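Long-range contact in monoacylglycerol lipase (PDB 6QE2), which probably hydrolyses monoacylglycerols to free fatty acid and glycerol, as a serine hydrolase of the alpha/beta-hydrolase fold from the archaeon Palaeococcus ferrophilus: residues V195-T206 with T224-I235. Residues are numbered along the deposited sequence; the frame is centred on the assembly and turned at random.
Sequences VLLLVGTADIIT and TIMEFKGAYHEI
Strands 195-200 and 224-228 run parallel, 4.7 Å apart at their axes, and alternate backbone hydrogen bonds from Val195 O with Thr224 N to Thr201 N with Phe228 O. On one face, CD1 of Leu196 meets CG2 of Thr224 at 3.7 Å, and CD2 of Leu198 lies beside CE1 of Phe228 at 3.8 Å; helix 242-256 packs against this face. On the other, CG2 of Val199 lies alongside CG of Glu227, whose carboxylate pairs with Arg212 of the connecting helix 209-217. Beyond the strands, Thr201 OG1 accepts the N-H of Gly230 in an almost straight 2.7 Å bond, tying together the turns Gly200-Asp203 and Phe228-Ala231. These are the last two strands of the alpha/beta-hydrolase sheet, joined by a beta-alpha-beta crossover, and the loops after them bring Asp203 and His233 together, consistent with a Ser-His-Asp triad completed by Ser87, which is hydrogen-bonded to His233 NE2. Asp203 OD2 takes the N-H of His233 ND1 on its syn side at 2.9 Å, the bond lying close to the imidazole plane, while Thr206 OG1 donates to OD2 from the opposite face at 2.7 Å. OD1 accepts Thr206 N in an Asx motif. Replacing Asp203 by an alanine is likely to leave His233 ND1 and the Thr206 hydroxyl without their shared acceptor and the imidazole less firmly held in its orientation. With chi1 of -66° the CG2 branch of Ile205 lies anti to the backbone N and over the centre of the His233 ring, a CH-pi contact of 3.8 Å to the centroid.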
ATOM      1  N   VAL A 195      -8.521  10.663   5.938  1.00 26.27           N
ATOM      2  CA  VAL A 195      -7.272  10.225   5.320  1.00 24.75           C
ATOM      3  C   VAL A 195      -6.114  10.444   6.285  1.00 22.26           C
ATOM      4  O   VAL A 195      -6.013  11.500   6.919  1.00 27.39           O
ATOM      5  CB  VAL A 195      -7.001  10.978   3.997  1.00 24.40           C
ATOM      6  CG1 VAL A 195      -5.597  10.653   3.464  1.00 24.98           C
ATOM      7  CG2 VAL A 195      -8.069  10.672   2.970  1.00 25.76           C
ATOM      8  N   LEU A 196      -5.227   9.453   6.376  1.00 23.66           N
ATOM      9  CA  LEU A 196      -3.938   9.597   7.049  1.00 23.53           C
ATOM     10  C   LEU A 196      -2.844   9.135   6.096  1.00 23.46           C
ATOM     11  O   LEU A 196      -2.887   8.003   5.602  1.00 22.24           O
ATOM     12  CB  LEU A 196      -3.893   8.787   8.350  1.00 22.46           C
ATOM     13  CG  LEU A 196      -2.535   8.672   9.049  1.00 23.82           C
ATOM     14  CD1 LEU A 196      -2.009  10.048   9.494  1.00 24.04           C
ATOM     15  CD2 LEU A 196      -2.622   7.709  10.235  1.00 26.82           C
ATOM     16  N   LEU A 197      -1.878  10.011   5.824  1.00 22.75           N
ATOM     17  CA  LEU A 197      -0.712   9.682   5.019  1.00 25.10           C
ATOM     18  C   LEU A 197       0.526   9.687   5.907  1.00 22.91           C
ATOM     19  O   LEU A 197       0.716  10.610   6.704  1.00 27.37           O
ATOM     20  CB  LEU A 197      -0.542  10.703   3.886  1.00 22.96           C
ATOM     21  CG  LEU A 197      -1.776  10.930   3.011  1.00 23.15           C
ATOM     22  CD1 LEU A 197      -1.515  12.070   2.039  1.00 23.75           C
ATOM     23  CD2 LEU A 197      -2.131   9.664   2.242  1.00 22.76           C
ATOM     24  N   LEU A 198       1.377   8.671   5.755  1.00 22.60           N
ATOM     25  CA  LEU A 198       2.604   8.550   6.537  1.00 21.79           C
ATOM     26  C   LEU A 198       3.782   8.382   5.587  1.00 24.49           C
ATOM     27  O   LEU A 198       3.770   7.481   4.742  1.00 26.86           O
ATOM     28  CB  LEU A 198       2.545   7.359   7.503  1.00 24.89           C
ATOM     29  CG  LEU A 198       1.336   7.243   8.424  1.00 28.77           C
ATOM     30  CD1 LEU A 198       0.555   6.008   8.036  1.00 29.42           C
ATOM     31  CD2 LEU A 198       1.758   7.160   9.878  1.00 29.68           C
ATOM     32  N   VAL A 199       4.796   9.245   5.718  1.00 23.66           N
ATOM     33  CA  VAL A 199       5.947   9.215   4.823  1.00 28.91           C
ATOM     34  C   VAL A 199       7.245   9.360   5.607  1.00 27.66           C
ATOM     35  O   VAL A 199       7.287   9.989   6.669  1.00 25.94           O
ATOM     36  CB  VAL A 199       5.862  10.317   3.740  1.00 26.08           C
ATOM     37  CG1 VAL A 199       4.657  10.089   2.846  1.00 27.14           C
ATOM     38  CG2 VAL A 199       5.797  11.692   4.388  1.00 29.36           C
ATOM     39  N   GLY A 200       8.301   8.746   5.083  1.00 25.28           N
ATOM     40  CA  GLY A 200       9.659   8.991   5.551  1.00 26.70           C
ATOM     41  C   GLY A 200      10.330  10.022   4.662  1.00 25.42           C
ATOM     42  O   GLY A 200      10.244   9.945   3.436  1.00 28.85           O
ATOM     43  N   THR A 201      11.018  10.989   5.289  1.00 26.45           N
ATOM     44  CA  THR A 201      11.537  12.112   4.514  1.00 24.82           C
ATOM     45  C   THR A 201      12.690  11.724   3.599  1.00 29.74           C
ATOM     46  O   THR A 201      12.951  12.437   2.626  1.00 29.86           O
ATOM     47  CB  THR A 201      12.007  13.251   5.429  1.00 33.63           C
ATOM     48  OG1 THR A 201      13.104  12.801   6.233  1.00 32.54           O
ATOM     49  CG2 THR A 201      10.878  13.735   6.324  1.00 29.95           C
ATOM     50  N   ALA A 202      13.374  10.615   3.874  1.00 26.79           N
ATOM     51  CA  ALA A 202      14.503  10.186   3.060  1.00 30.42           C
ATOM     52  C   ALA A 202      14.120   9.099   2.069  1.00 35.93           C
ATOM     53  O   ALA A 202      15.004   8.479   1.465  1.00 32.30           O
ATOM     54  CB  ALA A 202      15.642   9.699   3.957  1.00 33.09           C
ATOM     55  N   ASP A 203      12.824   8.874   1.877  1.00 29.28           N
ATOM     56  CA  ASP A 203      12.330   7.855   0.962  1.00 30.46           C
ATOM     57  C   ASP A 203      12.563   8.297  -0.482  1.00 28.70           C
ATOM     58  O   ASP A 203      12.045   9.333  -0.908  1.00 32.17           O
ATOM     59  CB  ASP A 203      10.842   7.640   1.241  1.00 28.46           C
ATOM     60  CG  ASP A 203      10.228   6.509   0.443  1.00 29.40           C
ATOM     61  OD1 ASP A 203      10.898   5.908  -0.422  1.00 27.33           O
ATOM     62  OD2 ASP A 203       9.041   6.219   0.705  1.00 26.01           O
ATOM     63  N   ILE A 204      13.360   7.534  -1.229  1.00 26.46           N
ATOM     64  CA  ILE A 204      13.514   7.770  -2.663  1.00 30.57           C
ATOM     65  C   ILE A 204      12.802   6.726  -3.511  1.00 28.44           C
ATOM     66  O   ILE A 204      12.768   6.869  -4.743  1.00 27.22           O
ATOM     67  CB  ILE A 204      14.997   7.892  -3.076  1.00 39.49           C
ATOM     68  CG1 ILE A 204      15.813   6.684  -2.634  1.00 42.87           C
ATOM     69  CG2 ILE A 204      15.601   9.165  -2.500  1.00 42.08           C
ATOM     70  CD1 ILE A 204      17.296   6.869  -2.912  1.00 51.05           C
ATOM     71  N   ILE A 205      12.243   5.680  -2.905  1.00 26.09           N
ATOM     72  CA  ILE A 205      11.459   4.726  -3.679  1.00 25.12           C
ATOM     73  C   ILE A 205      10.112   5.339  -4.047  1.00 29.53           C
ATOM     74  O   ILE A 205       9.653   5.231  -5.191  1.00 24.27           O
ATOM     75  CB  ILE A 205      11.286   3.419  -2.880  1.00 26.95           C
ATOM     76  CG1 ILE A 205      12.638   2.728  -2.695  1.00 29.23           C
ATOM     77  CG2 ILE A 205      10.304   2.495  -3.582  1.00 23.73           C
ATOM     78  CD1 ILE A 205      12.613   1.577  -1.730  1.00 30.04           C
ATOM     79  N   THR A 206       9.456   5.985  -3.082  1.00 22.41           N
ATOM     80  CA  THR A 206       8.251   6.782  -3.314  1.00 20.22           C
ATOM     81  C   THR A 206       8.525   8.146  -2.695  1.00 23.55           C
ATOM     82  O   THR A 206       8.324   8.339  -1.490  1.00 25.65           O
ATOM     83  CB  THR A 206       7.007   6.128  -2.705  1.00 23.75           C
ATOM     84  OG1 THR A 206       7.253   5.823  -1.329  1.00 24.08           O
ATOM     85  CG2 THR A 206       6.646   4.837  -3.434  1.00 25.22           C
ATOM     86  N   THR A 224      -4.767  14.163   7.316  1.00 24.60           N
ATOM     87  CA  THR A 224      -3.567  14.272   8.133  1.00 27.39           C
ATOM     88  C   THR A 224      -2.385  13.704   7.363  1.00 29.86           C
ATOM     89  O   THR A 224      -2.512  12.674   6.698  1.00 25.30           O
ATOM     90  CB  THR A 224      -3.739  13.522   9.466  1.00 30.92           C
ATOM     91  OG1 THR A 224      -4.859  14.060  10.176  1.00 27.74           O
ATOM     92  CG2 THR A 224      -2.493  13.637  10.333  1.00 31.45           C
ATOM     93  N   ILE A 225      -1.245  14.392   7.419  1.00 26.68           N
ATOM     94  CA  ILE A 225      -0.001  13.858   6.881  1.00 22.38           C
ATOM     95  C   ILE A 225       1.056  13.900   7.976  1.00 28.92           C
ATOM     96  O   ILE A 225       1.215  14.919   8.658  1.00 28.91           O
ATOM     97  CB  ILE A 225       0.456  14.612   5.617  1.00 22.21           C
ATOM     98  CG1 ILE A 225       1.767  14.024   5.096  1.00 26.47           C
ATOM     99  CG2 ILE A 225       0.585  16.118   5.885  1.00 27.07           C
ATOM    100  CD1 ILE A 225       2.105  14.459   3.679  1.00 26.06           C
ATOM    101  N   MET A 226       1.735  12.775   8.184  1.00 26.64           N
ATOM    102  CA  MET A 226       2.772  12.651   9.196  1.00 29.21           C
ATOM    103  C   MET A 226       4.091  12.283   8.542  1.00 34.31           C
ATOM    104  O   MET A 226       4.168  11.284   7.820  1.00 26.76           O
ATOM    105  CB  MET A 226       2.402  11.598  10.240  1.00 29.22           C
ATOM    106  CG  MET A 226       1.121  11.903  10.969  1.00 30.83           C
ATOM    107  SD  MET A 226       0.837  10.672  12.244  1.00 39.24           S
ATOM    108  CE  MET A 226       2.210  11.022  13.336  1.00 36.54           C
ATOM    109  N   GLU A 227       5.127  13.069   8.818  1.00 28.15           N
ATOM    110  CA  GLU A 227       6.455  12.817   8.288  1.00 29.48           C
ATOM    111  C   GLU A 227       7.361  12.268   9.381  1.00 30.65           C
ATOM    112  O   GLU A 227       7.262  12.650  10.551  1.00 32.58           O
ATOM    113  CB  GLU A 227       7.057  14.102   7.705  1.00 27.06           C
ATOM    114  CG  GLU A 227       6.140  14.771   6.702  1.00 31.09           C
ATOM    115  CD  GLU A 227       6.888  15.629   5.712  1.00 33.86           C
ATOM    116  OE1 GLU A 227       8.134  15.587   5.726  1.00 39.91           O
ATOM    117  OE2 GLU A 227       6.229  16.350   4.936  1.00 38.68           O
ATOM    118  N   PHE A 228       8.262  11.380   8.985  1.00 27.08           N
ATOM    119  CA  PHE A 228       9.199  10.739   9.903  1.00 29.91           C
ATOM    120  C   PHE A 228      10.603  11.063   9.407  1.00 30.93           C
ATOM    121  O   PHE A 228      11.098  10.452   8.454  1.00 30.33           O
ATOM    122  CB  PHE A 228       8.926   9.246   9.993  1.00 32.96           C
ATOM    123  CG  PHE A 228       7.569   8.932  10.556  1.00 31.58           C
ATOM    124  CD1 PHE A 228       6.445   8.954   9.744  1.00 27.51           C
ATOM    125  CD2 PHE A 228       7.412   8.662  11.907  1.00 34.93           C
ATOM    126  CE1 PHE A 228       5.192   8.698  10.262  1.00 26.54           C
ATOM    127  CE2 PHE A 228       6.162   8.397  12.431  1.00 31.69           C
ATOM    128  CZ  PHE A 228       5.050   8.412  11.605  1.00 29.48           C
ATOM    129  N   LYS A 229      11.233  12.035  10.063  1.00 31.30           N
ATOM    130  CA  LYS A 229      12.468  12.623   9.564  1.00 30.19           C
ATOM    131  C   LYS A 229      13.580  11.584   9.485  1.00 25.39           C
ATOM    132  O   LYS A 229      13.921  10.943  10.484  1.00 34.19           O
ATOM    133  CB  LYS A 229      12.884  13.780  10.467  1.00 35.31           C
ATOM    134  CG  LYS A 229      14.158  14.483  10.022  1.00 35.49           C
ATOM    135  CD  LYS A 229      14.499  15.624  10.962  1.00 46.01           C
ATOM    136  CE  LYS A 229      15.772  16.330  10.524  1.00 52.87           C
ATOM    137  NZ  LYS A 229      15.647  16.863   9.141  1.00 57.73           N
ATOM    138  N   GLY A 230      14.131  11.411   8.287  1.00 30.48           N
ATOM    139  CA  GLY A 230      15.231  10.507   8.057  1.00 32.79           C
ATOM    140  C   GLY A 230      14.848   9.096   7.667  1.00 35.60           C
ATOM    141  O   GLY A 230      15.701   8.357   7.169  1.00 32.01           O
ATOM    142  N   ALA A 231      13.594   8.699   7.870  1.00 31.68           N
ATOM    143  CA  ALA A 231      13.199   7.331   7.573  1.00 27.64           C
ATOM    144  C   ALA A 231      13.213   7.076   6.071  1.00 30.14           C
ATOM    145  O   ALA A 231      13.023   7.986   5.260  1.00 27.49           O
ATOM    146  CB  ALA A 231      11.810   7.034   8.144  1.00 26.49           C
ATOM    147  N   TYR A 232      13.452   5.818   5.709  1.00 26.62           N
ATOM    148  CA  TYR A 232      13.437   5.377   4.323  1.00 26.10           C
ATOM    149  C   TYR A 232      12.007   4.984   3.933  1.00 27.76           C
ATOM    150  O   TYR A 232      11.028   5.454   4.524  1.00 27.52           O
ATOM    151  CB  TYR A 232      14.414   4.211   4.132  1.00 28.21           C
ATOM    152  CG  TYR A 232      15.882   4.592   4.172  1.00 33.09           C
ATOM    153  CD1 TYR A 232      16.279   5.904   4.381  1.00 34.27           C
ATOM    154  CD2 TYR A 232      16.867   3.629   3.990  1.00 31.19           C
ATOM    155  CE1 TYR A 232      17.621   6.244   4.419  1.00 35.31           C
ATOM    156  CE2 TYR A 232      18.209   3.963   4.020  1.00 40.09           C
ATOM    157  CZ  TYR A 232      18.582   5.266   4.236  1.00 35.44           C
ATOM    158  OH  TYR A 232      19.921   5.598   4.266  1.00 42.85           O
ATOM    159  N   HIS A 233      11.880   4.117   2.922  1.00 29.20           N
ATOM    160  CA  HIS A 233      10.578   3.747   2.368  1.00 25.47           C
ATOM    161  C   HIS A 233       9.736   2.964   3.369  1.00 29.44           C
ATOM    162  O   HIS A 233       8.525   3.190   3.483  1.00 26.67           O
ATOM    163  CB  HIS A 233      10.797   2.937   1.093  1.00 26.81           C
ATOM    164  CG  HIS A 233       9.536   2.528   0.394  1.00 27.56           C
ATOM    165  ND1 HIS A 233       8.632   3.440  -0.109  1.00 27.21           N
ATOM    166  CD2 HIS A 233       9.044   1.303   0.090  1.00 29.52           C
ATOM    167  CE1 HIS A 233       7.633   2.793  -0.686  1.00 26.12           C
ATOM    168  NE2 HIS A 233       7.857   1.495  -0.574  1.00 25.41           N
ATOM    169  N   GLU A 234      10.350   2.031   4.089  1.00 26.10           N
ATOM    170  CA  GLU A 234       9.649   1.245   5.102  1.00 26.67           C
ATOM    171  C   GLU A 234       9.955   1.847   6.467  1.00 32.86           C
ATOM    172  O   GLU A 234      11.090   1.766   6.949  1.00 30.48           O
ATOM    173  CB  GLU A 234      10.058  -0.222   5.039  1.00 27.31           C
ATOM    174  CG  GLU A 234       9.553  -0.912   3.797  1.00 30.79           C
ATOM    175  CD  GLU A 234       9.880  -2.387   3.759  1.00 30.36           C
ATOM    176  OE1 GLU A 234      10.471  -2.898   4.733  1.00 32.30           O
ATOM    177  OE2 GLU A 234       9.546  -3.034   2.747  1.00 35.64           O
ATOM    178  N   ILE A 235       8.945   2.467   7.076  1.00 28.13           N
ATOM    179  CA  ILE A 235       9.098   3.012   8.422  1.00 24.83           C
ATOM    180  C   ILE A 235       8.842   1.954   9.487  1.00 32.12           C
ATOM    181  O   ILE A 235       9.235   2.160  10.648  1.00 29.16           O
ATOM    182  CB  ILE A 235       8.168   4.228   8.606  1.00 29.17           C
ATOM    183  CG1 ILE A 235       8.252   5.146   7.384  1.00 27.52           C
ATOM    184  CG2 ILE A 235       8.545   5.038   9.843  1.00 32.23           C
ATOM    185  CD1 ILE A 235       7.160   6.192   7.321  1.00 28.57           C
TER
HETATM  186  O   HOH W   1      -7.062  12.527   9.240  1.00 26.88           O